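Side-chain contacts in 4-alpha-glucanotransferase (Corynebacterium glutamicum, PDB 5B68), which is an amylomaltase, a 4-alpha-glucanotransferase family enzyme that joins an N-terminal beta-sandwich region to a TIM-barrel-type domain: residues L42-D47 against Q58-L63; D652-K657 against E688-N693; N257-D262 against L297-E302; T449-S454 against E499-V504. All coordinates share one frame; numbering follows the deposited sequence.

Interaction 1 of 4, residues L42-D47 against Q58-L63; sequences LGVNLD and QRQIAL. With SO4 (sulfate ion), chain G.
The carboxamide of Gln60 lies between Val44 and a sulfate ion: its OE1 is 3.6 Å from Val44 CG1, while its NE2 donates to sulfate O3 over 2.9 Å. The guanidinium of Arg59 receives the same oxygen at its edge, near its plane, through a bond of 2.9 Å from NH1 to O3. One face of this guanidinium is covered by Leu63 CD1, one turn further along the helix and 3.5 Å above the plane, over its centre. Asn45 reaches the ion from the loop, with an almost straight bond from ND2 to sulfate O4 (3.0 Å, 168°) and a weak one to O3. Three side chains thus converge on O3, and Arg67 adds a further bond to the ion. A water accepts from Asn45 N and donates both to Gln60 OE1 (2.8 Å) and to sulfate O1, so the Gln60 amide is gripped at both ends and its rotation fixed. Gln60 CG, anti to the carbonyl carbon (chi1 -71°), lies 3.9 Å from Leu46 CD2, and the bend at chi2 (-58°) turns the amide to the sulfate. Val44 and Leu46 also pack on Leu39 of helix 32-41. The sulfate probably comes from the crystallisation liquor. The backbone is that of a helix-loop-helix connection: Gly43, with positive phi, is the C-prime residue of a Schellman motif ending helix 32-41, and the loop then folds against helix 54-69.

Interaction 2 of 4, residues D652-K657 against E688-N693; sequences DMVGEK and ESLREN
Val654 and Leu690 meet through similar first torsions: Val654 CG1 and Leu690 CG each stand anti to their own carbonyl carbon (chi1 -57° and -84°), and the two side chains come together at an oblique angle. The contact belongs to the closing part of the TIM-barrel-type fold, where short helix 650-654 follows strand 645-649, the last barrel strand in the chain, and meets the turns that lead into the C-terminal helix 694-702. One methyl from each residue does the touching, Val654 CG1 against Leu690 CD2 at 3.6 Å. The meeting is purely apolar, and both residues are buried. Leu690 also rests on Leu650 of the same short helix and on Leu204 of helix 198-209, so it fills a junction of three parts of the fold. Met653 packs on the C-terminal helix, touching Tyr696, Val699 and Ala700. Just beyond Val654, Gly655 leaves the helix with positive phi, and its carbonyl O is hydrogen-bonded to Ser680 OG. In segment 688-693, a salt bridge from Arg691 NE to Asp211 OD2 holds the turn to the loop after helix 198-209. Asn693 occupies the N-cap position of helix 694-702, yet its side chain makes no capping bond; its amide is turned back to the contact, where Asn693 ND2 comes within 4.5 Å of Val654 CG1.

Interaction 3 of 4, residues N257-D262 against L297-E302; sequences NQLEID and LRAIFE
Apolar contacts carry this meeting, and both run through the two methyls of Leu259. Its CD1 touches Ile300 CG1 at 3.8 Å, the two side chains crossing at about a right angle, while its CD2 spreads over Ala299, 4.4 Å from that residue's CB. The leucine is extended beyond its first torsion (chi2 -179°), and its branched end straddles two successive residues of helix 286-301. Leu259 also touches Met303, which follows the helix, and Ile267 of helix 261-277; Ala299 in turn touches Leu263. The leucine is therefore buried between the two helices.

Contacts with the backbone are fewer. Leu259 CD2 lies 3.8 Å from Ala299 O, a carbonyl that also accepts a weak bond of 3.3 Å from Glu302 N. The preceding amide, Phe301 N, makes the firmer helical bond, 2.9 Å to Leu297 O.

One polar bond holds the leucine's backbone: Leu259 O accepts from Arg264 NE. Glu260, the next residue, stands at the N-cap position of helix 261-277. Aromatic and aliphatic groups occupy another side of helix 286-301, where Leu297 packs on Leu359 and Leu362 of helix 349-376, and the Phe301 ring meets that of Trp358, on the same helix 349-376, with planes about 55° apart.

Helices 261-277 and 286-301 lie in the long connection between barrel strands 215-218 and 382-387, probably as an insertion. With methyl groups meeting a methylene, a methyl and a carbonyl oxygen, and no polar bond between the segments, shape and burial, rather than directional bonding, join the start of helix 261-277 to the end of helix 286-301.

Interaction 4 of 4, residues T449-S454 against E499-V504; sequences TVLRHS and ELAGAV. With SO4 (sulfate ion), chain F.
Leu451 packs against two alanines, its CB 3.9 Å from Ala501 CB and its CD2 3.5 Å from Ala503 CB, the latter tighter than usual van der Waals contact. The setting is the TIM-barrel-type fold: helices 441-452 and 487-500 lead into the neighbouring parallel strands 456-459 and 504-507, and the contact lies where both segments turn from helix to strand. Leu451 CG stands anti to its carbonyl carbon (chi1 -74°), sending the branched end across to Ala503. Between the alanines, Gly502 takes positive phi and closes helix 487-500 with a Schellman motif, so both methyls are offered to the same leucine. The next shell fixes segment 449-454: Ser454 OG donates to Val450 O over 3.2 Å, tying the residues after helix 441-452 to its last turn. Backbone bonds of Val504 with Gly455 and Ile457 then lock the two strands side by side. Further out, the His453 ring has Arg452 CG over one face, offset toward the rim, and its NE2 is hydrogen-bonded to Asp364 OD1. The side chain of Arg452 starts out away from segment 499-504 and its guanidinium meets a sulfate ion; Arg319 NH1 lies close to Arg452 NE. The sulfur lies at the guanidinium edge, in plane, and the grip is two-pronged: NH1 to O3 at 2.9 Å (160°) and NH2 to O4 at 2.9 Å (155°).

How the interactions relate
Interaction 4 lies nearest the middle of the molecule, its centre about 13 Å from that of the chain, while the other three sit about 27 to 35 Å out. Interaction 4 joins two helix-to-strand turns of the barrel; interaction 2 sets the short helix after the last barrel strand against the approach to the C-terminal helix; interaction 3 belongs to a probable insertion and interaction 1 to the N-terminal helices. Interactions 2, 3 and 4 rely on methyl packing between mostly buried side chains. Interaction 1 is more polar, water and sulfate bridging its segments. A sulfate also appears in interaction 4, gripped by one segment alone. Interactions 1 and 2 fall on opposite sides of the chain's centre.

Interaction 1 of 4, residues L42-D47 against Q58-L63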
loop_
_atom_site.group_PDB
_atom_site.type_symbol
_atom_site.label_atom_id
_atom_site.label_comp_id
_atom_site.label_asym_id
_atom_site.label_seq_id
_atom_site.Cartn_x
_atom_site.Cartn_y
_atom_site.Cartn_z
ATOM N N LEU A 42 -15.184 -16.672 6.996
ATOM C CA LEU A 42 -14.028 -17.507 6.553
ATOM C C LEU A 42 -14.468 -18.811 5.933
ATOM O O LEU A 42 -13.626 -19.669 5.650
ATOM C CB LEU A 42 -13.108 -17.754 7.753
ATOM C CG LEU A 42 -12.405 -16.530 8.305
ATOM C CD1 LEU A 42 -11.620 -16.949 9.538
ATOM C CD2 LEU A 42 -11.570 -15.759 7.293
ATOM N N GLY A 43 -15.766 -18.993 5.708
ATOM C CA GLY A 43 -16.272 -20.195 5.073
ATOM C C GLY A 43 -16.602 -21.358 6.039
ATOM O O GLY A 43 -16.893 -22.465 5.587
ATOM N N VAL A 44 -16.621 -21.112 7.358
ATOM C CA VAL A 44 -16.938 -22.164 8.272
ATOM C C VAL A 44 -18.466 -22.335 8.280
ATOM O O VAL A 44 -19.211 -21.364 8.486
ATOM C CB VAL A 44 -16.372 -21.921 9.679
ATOM C CG1 VAL A 44 -16.698 -23.094 10.579
ATOM C CG2 VAL A 44 -14.818 -21.684 9.636
ATOM N N ASN A 45 -18.904 -23.550 7.994
ATOM C CA ASN A 45 -20.330 -23.880 7.967
ATOM C C ASN A 45 -20.925 -24.022 9.413
ATOM O O ASN A 45 -20.852 -25.079 10.019
ATOM C CB ASN A 45 -20.491 -25.153 7.141
ATOM C CG ASN A 45 -21.941 -25.558 6.951
ATOM O OD1 ASN A 45 -22.846 -24.892 7.411
ATOM N ND2 ASN A 45 -22.153 -26.666 6.249
ATOM N N LEU A 46 -21.459 -22.918 9.914
ATOM C CA LEU A 46 -22.171 -22.836 11.168
ATOM C C LEU A 46 -23.488 -22.198 10.818
ATOM O O LEU A 46 -23.558 -21.393 9.907
ATOM C CB LEU A 46 -21.472 -21.915 12.145
ATOM C CG LEU A 46 -20.059 -22.234 12.587
ATOM C CD1 LEU A 46 -19.521 -21.065 13.384
ATOM C CD2 LEU A 46 -20.076 -23.496 13.413
ATOM N N ASP A 47 -24.532 -22.521 11.559
ATOM C CA ASP A 47 -25.875 -22.140 11.132
ATOM C C ASP A 47 -26.096 -20.623 10.995
ATOM O O ASP A 47 -25.590 -19.826 11.778
ATOM C CB ASP A 47 -26.943 -22.813 11.997
ATOM C CG ASP A 47 -27.316 -24.219 11.494
ATOM O OD1 ASP A 47 -26.439 -24.926 10.946
ATOM O OD2 ASP A 47 -28.490 -24.628 11.654
ATOM N N GLN A 58 -18.458 -28.540 17.589
ATOM C CA GLN A 58 -17.566 -29.707 17.770
ATOM C C GLN A 58 -17.332 -30.429 16.462
ATOM O O GLN A 58 -16.228 -30.928 16.184
ATOM C CB GLN A 58 -18.079 -30.669 18.865
ATOM C CG GLN A 58 -17.924 -30.063 20.251
ATOM C CD GLN A 58 -18.446 -30.913 21.386
ATOM O OE1 GLN A 58 -19.612 -30.810 21.797
ATOM N NE2 GLN A 58 -17.555 -31.710 21.947
ATOM N N ARG A 59 -18.367 -30.504 15.649
ATOM C CA ARG A 59 -18.206 -31.137 14.364
ATOM C C ARG A 59 -17.287 -30.286 13.451
ATOM O O ARG A 59 -16.550 -30.852 12.643
ATOM C CB ARG A 59 -19.550 -31.381 13.728
ATOM C CG ARG A 59 -19.519 -31.907 12.305
ATOM C CD ARG A 59 -20.923 -32.081 11.700
ATOM N NE ARG A 59 -20.796 -32.476 10.290
ATOM C CZ ARG A 59 -20.797 -31.647 9.252
ATOM N NH1 ARG A 59 -20.962 -30.345 9.414
ATOM N NH2 ARG A 59 -20.638 -32.139 8.021
ATOM N N GLN A 60 -17.371 -28.965 13.544
ATOM C CA GLN A 60 -16.411 -28.124 12.778
ATOM C C GLN A 60 -14.972 -28.282 13.290
ATOM O O GLN A 60 -14.054 -28.224 12.498
ATOM C CB GLN A 60 -16.852 -26.688 12.717
ATOM C CG GLN A 60 -18.068 -26.461 11.832
ATOM C CD GLN A 60 -17.862 -26.912 10.410
ATOM O OE1 GLN A 60 -16.829 -26.635 9.795
ATOM N NE2 GLN A 60 -18.807 -27.684 9.880
ATOM N N ILE A 61 -14.786 -28.462 14.605
ATOM C CA ILE A 61 -13.446 -28.772 15.118
ATOM C C ILE A 61 -12.906 -30.056 14.479
ATOM O O ILE A 61 -11.807 -30.090 13.944
ATOM C CB ILE A 61 -13.451 -28.809 16.630
ATOM C CG1 ILE A 61 -13.744 -27.389 17.138
ATOM C CG2 ILE A 61 -12.146 -29.318 17.206
ATOM C CD1 ILE A 61 -14.162 -27.295 18.582
ATOM N N ALA A 62 -13.666 -31.143 14.582
ATOM C CA ALA A 62 -13.240 -32.407 14.039
ATOM C C ALA A 62 -12.991 -32.348 12.533
ATOM O O ALA A 62 -12.008 -32.921 12.078
ATOM C CB ALA A 62 -14.244 -33.541 14.383
ATOM N N LEU A 63 -13.850 -31.642 11.785
ATOM C CA LEU A 63 -13.659 -31.485 10.354
ATOM C C LEU A 63 -12.360 -30.711 10.031
ATOM O O LEU A 63 -11.675 -31.066 9.067
ATOM C CB LEU A 63 -14.832 -30.836 9.629
ATOM C CG LEU A 63 -15.999 -31.826 9.400
ATOM C CD1 LEU A 63 -17.289 -31.049 9.150
ATOM C CD2 LEU A 63 -15.753 -32.813 8.238
HETATM S S SO4 G . -19.066 -28.665 6.037
HETATM O O1 SO4 G . -17.779 -27.956 6.206
HETATM O O2 SO4 G . -18.790 -30.072 5.603
HETATM O O3 SO4 G . -19.796 -28.745 7.316
HETATM O O4 SO4 G . -19.755 -27.850 4.972
HETATM O O HOH W 1 -16.918 -25.606 7.244
#

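Interaction 2 of 4, residues D652-K657 against E688-N693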
loop_
_atom_site.group_PDB
_atom_site.type_symbol
_atom_site.label_atom_id
_atom_site.label_comp_id
_atom_site.label_asym_id
_atom_site.label_seq_id
_atom_site.Cartn_x
_atom_site.Cartn_y
_atom_site.Cartn_z
ATOM N N ASP A 652 5.856 21.428 1.942
ATOM C CA ASP A 652 6.655 22.246 2.878
ATOM C C ASP A 652 7.736 23.053 2.164
ATOM O O ASP A 652 8.228 24.027 2.737
ATOM C CB ASP A 652 7.320 21.365 3.958
ATOM C CG ASP A 652 6.343 20.910 5.004
ATOM O OD1 ASP A 652 5.195 21.380 4.932
ATOM O OD2 ASP A 652 6.721 20.150 5.898
ATOM N N MET A 653 8.079 22.691 0.927
ATOM C CA MET A 653 9.058 23.409 0.143
ATOM C C MET A 653 8.462 24.663 -0.499
ATOM O O MET A 653 9.212 25.538 -0.935
ATOM C CB MET A 653 9.738 22.489 -0.901
ATOM C CG MET A 653 10.317 21.255 -0.315
ATOM S SD MET A 653 11.145 20.204 -1.513
ATOM C CE MET A 653 12.875 20.722 -1.373
ATOM N N VAL A 654 7.127 24.777 -0.573
ATOM C CA VAL A 654 6.522 25.908 -1.246
ATOM C C VAL A 654 5.618 26.754 -0.329
ATOM O O VAL A 654 5.027 27.711 -0.795
ATOM C CB VAL A 654 5.719 25.450 -2.488
ATOM C CG1 VAL A 654 6.603 24.693 -3.432
ATOM C CG2 VAL A 654 4.569 24.571 -2.059
ATOM N N GLY A 655 5.500 26.377 0.948
ATOM C CA GLY A 655 4.711 27.101 1.936
ATOM C C GLY A 655 3.241 26.794 1.957
ATOM O O GLY A 655 2.472 27.579 2.445
ATOM N N GLU A 656 2.836 25.671 1.345
ATOM C CA GLU A 656 1.396 25.218 1.360
ATOM C C GLU A 656 0.832 25.238 2.800
ATOM O O GLU A 656 1.454 24.700 3.731
ATOM C CB GLU A 656 1.388 23.777 0.767
ATOM C CG GLU A 656 0.090 23.057 0.740
ATOM C CD GLU A 656 -0.865 23.641 -0.253
ATOM O OE1 GLU A 656 -1.631 24.539 0.191
ATOM O OE2 GLU A 656 -0.875 23.249 -1.466
ATOM N N LYS A 657 -0.345 25.805 2.954
ATOM C CA LYS A 657 -1.052 25.734 4.249
ATOM C C LYS A 657 -2.233 24.738 4.295
ATOM O O LYS A 657 -2.669 24.396 5.400
ATOM C CB LYS A 657 -1.522 27.123 4.693
ATOM C CG LYS A 657 -0.349 27.974 5.173
ATOM C CD LYS A 657 -0.693 29.431 5.426
ATOM C CE LYS A 657 0.587 30.164 5.820
ATOM N NZ LYS A 657 0.433 31.644 5.818
ATOM N N GLU A 688 7.542 23.805 -13.123
ATOM C CA GLU A 688 8.490 24.648 -13.844
ATOM C C GLU A 688 9.014 25.782 -12.977
ATOM O O GLU A 688 10.117 26.264 -13.197
ATOM C CB GLU A 688 7.872 25.218 -15.135
ATOM C CG GLU A 688 7.818 24.208 -16.266
ATOM C CD GLU A 688 6.570 23.368 -16.239
ATOM O OE1 GLU A 688 5.724 23.474 -15.300
ATOM O OE2 GLU A 688 6.446 22.620 -17.199
ATOM N N SER A 689 8.218 26.187 -12.012
ATOM C CA SER A 689 8.556 27.276 -11.146
ATOM C C SER A 689 9.159 26.883 -9.860
ATOM O O SER A 689 9.406 27.778 -9.034
ATOM C CB SER A 689 7.292 27.989 -10.734
ATOM O OG SER A 689 6.718 28.514 -11.873
ATOM N N LEU A 690 9.259 25.583 -9.568
ATOM C CA LEU A 690 9.643 25.198 -8.211
ATOM C C LEU A 690 10.945 25.783 -7.746
ATOM O O LEU A 690 11.071 26.223 -6.572
ATOM C CB LEU A 690 9.764 23.671 -8.101
ATOM C CG LEU A 690 8.424 22.973 -7.843
ATOM C CD1 LEU A 690 8.592 21.461 -8.043
ATOM C CD2 LEU A 690 7.947 23.155 -6.417
ATOM N N ARG A 691 11.925 25.711 -8.612
ATOM C CA ARG A 691 13.261 26.140 -8.299
ATOM C C ARG A 691 13.466 27.645 -8.491
ATOM O O ARG A 691 14.559 28.091 -8.309
ATOM C CB ARG A 691 14.297 25.344 -9.104
ATOM C CG ARG A 691 14.241 23.894 -8.702
ATOM C CD ARG A 691 15.281 23.011 -9.360
ATOM N NE ARG A 691 16.559 23.134 -8.695
ATOM C CZ ARG A 691 17.531 23.925 -9.126
ATOM N NH1 ARG A 691 17.380 24.658 -10.254
ATOM N NH2 ARG A 691 18.672 23.974 -8.423
ATOM N N GLU A 692 12.409 28.406 -8.833
ATOM C CA GLU A 692 12.461 29.843 -8.916
ATOM C C GLU A 692 12.166 30.429 -7.551
ATOM O O GLU A 692 12.383 31.592 -7.377
ATOM C CB GLU A 692 11.423 30.390 -9.934
ATOM C CG GLU A 692 11.760 30.037 -11.367
ATOM C CD GLU A 692 10.631 30.312 -12.361
ATOM O OE1 GLU A 692 9.457 30.555 -11.958
ATOM O OE2 GLU A 692 10.924 30.253 -13.573
ATOM N N ASN A 693 11.614 29.685 -6.591
ATOM C CA ASN A 693 11.203 30.355 -5.334
ATOM C C ASN A 693 12.292 30.120 -4.319
ATOM O O ASN A 693 12.828 29.021 -4.237
ATOM C CB ASN A 693 9.886 29.880 -4.712
ATOM C CG ASN A 693 8.923 29.274 -5.704
ATOM O OD1 ASN A 693 8.339 29.966 -6.551
ATOM N ND2 ASN A 693 8.731 27.958 -5.589
#

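Interaction 3 of 4, residues N257-D262 against L297-E302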
loop_
_atom_site.group_PDB
_atom_site.type_symbol
_atom_site.label_atom_id
_atom_site.label_comp_id
_atom_site.label_asym_id
_atom_site.label_seq_id
_atom_site.Cartn_x
_atom_site.Cartn_y
_atom_site.Cartn_z
ATOM N N ASN A 257 0.779 10.786 -32.406
ATOM C CA ASN A 257 1.281 11.552 -33.524
ATOM C C ASN A 257 0.755 11.074 -34.861
ATOM O O ASN A 257 0.958 11.752 -35.851
ATOM C CB ASN A 257 2.802 11.546 -33.489
ATOM C CG ASN A 257 3.323 12.094 -32.163
ATOM O OD1 ASN A 257 2.987 13.217 -31.815
ATOM N ND2 ASN A 257 4.026 11.266 -31.366
ATOM N N GLN A 258 0.079 9.920 -34.886
ATOM C CA GLN A 258 -0.557 9.417 -36.090
ATOM C C GLN A 258 -1.958 9.930 -36.233
ATOM O O GLN A 258 -2.589 9.720 -37.266
ATOM C CB GLN A 258 -0.547 7.857 -36.094
ATOM C CG GLN A 258 0.842 7.233 -36.270
ATOM C CD GLN A 258 0.886 5.753 -35.860
ATOM O OE1 GLN A 258 -0.052 5.001 -36.139
ATOM N NE2 GLN A 258 1.987 5.320 -35.218
ATOM N N LEU A 259 -2.501 10.608 -35.235
ATOM C CA LEU A 259 -3.839 11.136 -35.381
ATOM C C LEU A 259 -3.769 12.265 -36.407
ATOM O O LEU A 259 -2.707 12.920 -36.580
ATOM C CB LEU A 259 -4.399 11.663 -34.067
ATOM C CG LEU A 259 -4.704 10.650 -32.928
ATOM C CD1 LEU A 259 -5.279 11.343 -31.712
ATOM C CD2 LEU A 259 -5.667 9.540 -33.396
ATOM N N GLU A 260 -4.891 12.470 -37.095
ATOM C CA GLU A 260 -5.040 13.615 -37.984
ATOM C C GLU A 260 -5.017 14.928 -37.213
ATOM O O GLU A 260 -5.456 15.027 -36.030
ATOM C CB GLU A 260 -6.343 13.502 -38.745
ATOM C CG GLU A 260 -6.345 12.369 -39.747
ATOM C CD GLU A 260 -7.516 12.501 -40.681
ATOM O OE1 GLU A 260 -8.592 12.930 -40.190
ATOM O OE2 GLU A 260 -7.346 12.220 -41.890
ATOM N N ILE A 261 -4.546 15.955 -37.921
ATOM C CA ILE A 261 -4.243 17.213 -37.291
ATOM C C ILE A 261 -5.487 17.889 -36.756
ATOM O O ILE A 261 -5.423 18.573 -35.765
ATOM C CB ILE A 261 -3.360 18.148 -38.148
ATOM C CG1 ILE A 261 -2.935 19.406 -37.323
ATOM C CG2 ILE A 261 -4.083 18.585 -39.404
ATOM C CD1 ILE A 261 -1.755 20.184 -37.883
ATOM N N ASP A 262 -6.623 17.703 -37.406
ATOM C CA ASP A 262 -7.834 18.388 -36.943
ATOM C C ASP A 262 -8.322 17.781 -35.609
ATOM O O ASP A 262 -8.866 18.472 -34.762
ATOM C CB ASP A 262 -8.937 18.388 -38.019
ATOM C CG ASP A 262 -9.083 17.052 -38.729
ATOM O OD1 ASP A 262 -8.069 16.413 -39.159
ATOM O OD2 ASP A 262 -10.254 16.664 -38.901
ATOM N N LEU A 297 -8.077 8.466 -25.718
ATOM C CA LEU A 297 -7.370 7.162 -25.733
ATOM C C LEU A 297 -8.113 6.207 -26.697
ATOM O O LEU A 297 -7.467 5.512 -27.459
ATOM C CB LEU A 297 -7.302 6.580 -24.350
ATOM C CG LEU A 297 -6.232 7.314 -23.538
ATOM C CD1 LEU A 297 -6.546 7.187 -22.051
ATOM C CD2 LEU A 297 -4.850 6.726 -23.901
ATOM N N ARG A 298 -9.436 6.331 -26.726
ATOM C CA ARG A 298 -10.275 5.531 -27.640
ATOM C C ARG A 298 -9.913 5.844 -29.077
ATOM O O ARG A 298 -9.772 4.920 -29.885
ATOM C CB ARG A 298 -11.779 5.693 -27.344
ATOM C CG ARG A 298 -12.222 4.920 -26.125
ATOM C CD ARG A 298 -13.722 4.913 -25.993
ATOM N NE ARG A 298 -14.227 6.223 -25.624
ATOM C CZ ARG A 298 -14.488 6.652 -24.381
ATOM N NH1 ARG A 298 -14.270 5.890 -23.312
ATOM N NH2 ARG A 298 -14.983 7.873 -24.223
ATOM N N ALA A 299 -9.671 7.109 -29.402
ATOM C CA ALA A 299 -9.149 7.439 -30.737
ATOM C C ALA A 299 -7.739 6.944 -31.021
ATOM O O ALA A 299 -7.437 6.452 -32.105
ATOM C CB ALA A 299 -9.284 8.940 -30.997
ATOM N N ILE A 300 -6.818 7.047 -30.062
ATOM C CA ILE A 300 -5.457 6.628 -30.402
ATOM C C ILE A 300 -5.399 5.104 -30.532
ATOM O O ILE A 300 -4.493 4.562 -31.190
ATOM C CB ILE A 300 -4.478 7.071 -29.286
ATOM C CG1 ILE A 300 -4.420 8.613 -29.193
ATOM C CG2 ILE A 300 -3.081 6.497 -29.503
ATOM C CD1 ILE A 300 -3.927 9.150 -27.866
ATOM N N PHE A 301 -6.320 4.412 -29.828
ATOM C CA PHE A 301 -6.335 2.936 -29.837
ATOM C C PHE A 301 -6.510 2.398 -31.256
ATOM O O PHE A 301 -5.982 1.304 -31.593
ATOM C CB PHE A 301 -7.429 2.421 -28.952
ATOM C CG PHE A 301 -7.524 0.894 -28.883
ATOM C CD1 PHE A 301 -6.459 0.127 -28.406
ATOM C CD2 PHE A 301 -8.707 0.240 -29.256
ATOM C CE1 PHE A 301 -6.571 -1.251 -28.315
ATOM C CE2 PHE A 301 -8.829 -1.148 -29.150
ATOM C CZ PHE A 301 -7.770 -1.889 -28.676
ATOM N N GLU A 302 -7.239 3.167 -32.078
ATOM C CA GLU A 302 -7.408 2.826 -33.523
ATOM C C GLU A 302 -6.153 2.913 -34.373
ATOM O O GLU A 302 -6.134 2.388 -35.482
ATOM C CB GLU A 302 -8.463 3.713 -34.171
ATOM C CG GLU A 302 -9.862 3.629 -33.610
ATOM C CD GLU A 302 -10.475 2.229 -33.650
ATOM O OE1 GLU A 302 -11.064 1.824 -32.624
ATOM O OE2 GLU A 302 -10.368 1.531 -34.695
#

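Interaction 4 of 4, residues T449-S454 against E499-V504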
loop_
_atom_site.group_PDB
_atom_site.type_symbol
_atom_site.label_atom_id
_atom_site.label_comp_id
_atom_site.label_asym_id
_atom_site.label_seq_id
_atom_site.Cartn_x
_atom_site.Cartn_y
_atom_site.Cartn_z
ATOM N N THR A 449 4.129 -5.842 -9.663
ATOM C CA THR A 449 3.714 -4.696 -10.472
ATOM C C THR A 449 4.035 -3.343 -9.771
ATOM O O THR A 449 4.625 -2.447 -10.389
ATOM C CB THR A 449 2.267 -4.802 -10.852
ATOM O OG1 THR A 449 2.104 -5.989 -11.659
ATOM C CG2 THR A 449 1.841 -3.584 -11.645
ATOM N N VAL A 450 3.764 -3.265 -8.487
ATOM C CA VAL A 450 4.039 -2.064 -7.691
ATOM C C VAL A 450 5.515 -1.730 -7.722
ATOM O O VAL A 450 5.892 -0.575 -7.882
ATOM C CB VAL A 450 3.473 -2.113 -6.235
ATOM C CG1 VAL A 450 3.872 -0.889 -5.449
ATOM C CG2 VAL A 450 1.985 -2.235 -6.225
ATOM N N LEU A 451 6.357 -2.745 -7.617
ATOM C CA LEU A 451 7.794 -2.560 -7.586
ATOM C C LEU A 451 8.494 -2.501 -8.937
ATOM O O LEU A 451 9.664 -2.237 -8.991
ATOM C CB LEU A 451 8.434 -3.665 -6.750
ATOM C CG LEU A 451 8.225 -3.491 -5.251
ATOM C CD1 LEU A 451 8.188 -4.825 -4.551
ATOM C CD2 LEU A 451 9.296 -2.594 -4.664
ATOM N N ARG A 452 7.776 -2.745 -10.017
ATOM C CA ARG A 452 8.441 -2.927 -11.300
ATOM C C ARG A 452 9.233 -1.711 -11.749
ATOM O O ARG A 452 10.312 -1.837 -12.271
ATOM C CB ARG A 452 7.453 -3.318 -12.392
ATOM C CG ARG A 452 8.139 -3.897 -13.608
ATOM C CD ARG A 452 7.138 -4.439 -14.586
ATOM N NE ARG A 452 6.636 -5.739 -14.200
ATOM C CZ ARG A 452 7.326 -6.871 -14.268
ATOM N NH1 ARG A 452 6.759 -7.996 -13.908
ATOM N NH2 ARG A 452 8.571 -6.880 -14.697
ATOM N N HIS A 453 8.664 -0.541 -11.538
ATOM C CA HIS A 453 9.274 0.694 -11.981
ATOM C C HIS A 453 9.506 1.624 -10.813
ATOM O O HIS A 453 9.359 2.807 -10.927
ATOM C CB HIS A 453 8.422 1.346 -13.040
ATOM C CG HIS A 453 8.143 0.446 -14.187
ATOM N ND1 HIS A 453 9.143 -0.093 -14.955
ATOM C CD2 HIS A 453 6.983 -0.035 -14.682
ATOM C CE1 HIS A 453 8.609 -0.856 -15.885
ATOM N NE2 HIS A 453 7.300 -0.838 -15.740
ATOM N N SER A 454 9.828 1.050 -9.673
ATOM C CA SER A 454 10.093 1.850 -8.507
ATOM C C SER A 454 11.343 1.351 -7.811
ATOM O O SER A 454 11.763 0.238 -8.011
ATOM C CB SER A 454 8.901 1.841 -7.573
ATOM O OG SER A 454 8.729 0.581 -7.023
ATOM N N GLU A 499 13.551 -7.448 -2.716
ATOM C CA GLU A 499 14.924 -7.807 -2.944
ATOM C C GLU A 499 15.162 -8.045 -4.427
ATOM O O GLU A 499 16.138 -7.508 -4.950
ATOM C CB GLU A 499 15.344 -8.987 -2.097
ATOM C CG GLU A 499 16.814 -9.340 -2.224
ATOM C CD GLU A 499 17.774 -8.344 -1.574
ATOM O OE1 GLU A 499 17.329 -7.362 -1.009
ATOM O OE2 GLU A 499 18.987 -8.536 -1.648
ATOM N N LEU A 500 14.239 -8.700 -5.129
ATOM C CA LEU A 500 14.405 -8.984 -6.597
ATOM C C LEU A 500 14.383 -7.657 -7.414
ATOM O O LEU A 500 15.053 -7.530 -8.467
ATOM C CB LEU A 500 13.296 -9.892 -7.092
ATOM C CG LEU A 500 13.189 -11.320 -6.553
ATOM C CD1 LEU A 500 11.971 -12.069 -7.050
ATOM C CD2 LEU A 500 14.488 -12.069 -6.863
ATOM N N ALA A 501 13.650 -6.677 -6.899
ATOM C CA ALA A 501 13.532 -5.372 -7.506
ATOM C C ALA A 501 14.638 -4.411 -7.037
ATOM O O ALA A 501 14.630 -3.302 -7.526
ATOM C CB ALA A 501 12.167 -4.762 -7.176
ATOM N N GLY A 502 15.564 -4.821 -6.147
ATOM C CA GLY A 502 16.648 -3.948 -5.602
ATOM C C GLY A 502 16.106 -2.772 -4.797
ATOM O O GLY A 502 16.656 -1.665 -4.802
ATOM N N ALA A 503 14.975 -3.023 -4.160
ATOM C CA ALA A 503 14.186 -1.979 -3.503
ATOM C C ALA A 503 14.323 -1.795 -2.011
ATOM O O ALA A 503 14.637 -2.696 -1.264
ATOM C CB ALA A 503 12.678 -2.178 -3.874
ATOM N N VAL A 504 13.952 -0.584 -1.581
ATOM C CA VAL A 504 13.730 -0.200 -0.175
ATOM C C VAL A 504 12.322 -0.619 0.161
ATOM O O VAL A 504 11.367 -0.457 -0.679
ATOM C CB VAL A 504 13.861 1.322 -0.002
ATOM C CG1 VAL A 504 13.389 1.782 1.340
ATOM C CG2 VAL A 504 15.318 1.702 -0.142
HETATM S S SO4 F . 8.931 -10.789 -14.789
HETATM O O1 SO4 F . 8.721 -11.732 -15.919
HETATM O O2 SO4 F . 10.028 -11.252 -13.927
HETATM O O3 SO4 F . 7.630 -10.725 -14.033
HETATM O O4 SO4 F . 9.407 -9.528 -15.344
HETATM O O HOH W 2 15.104 -0.614 -8.151
#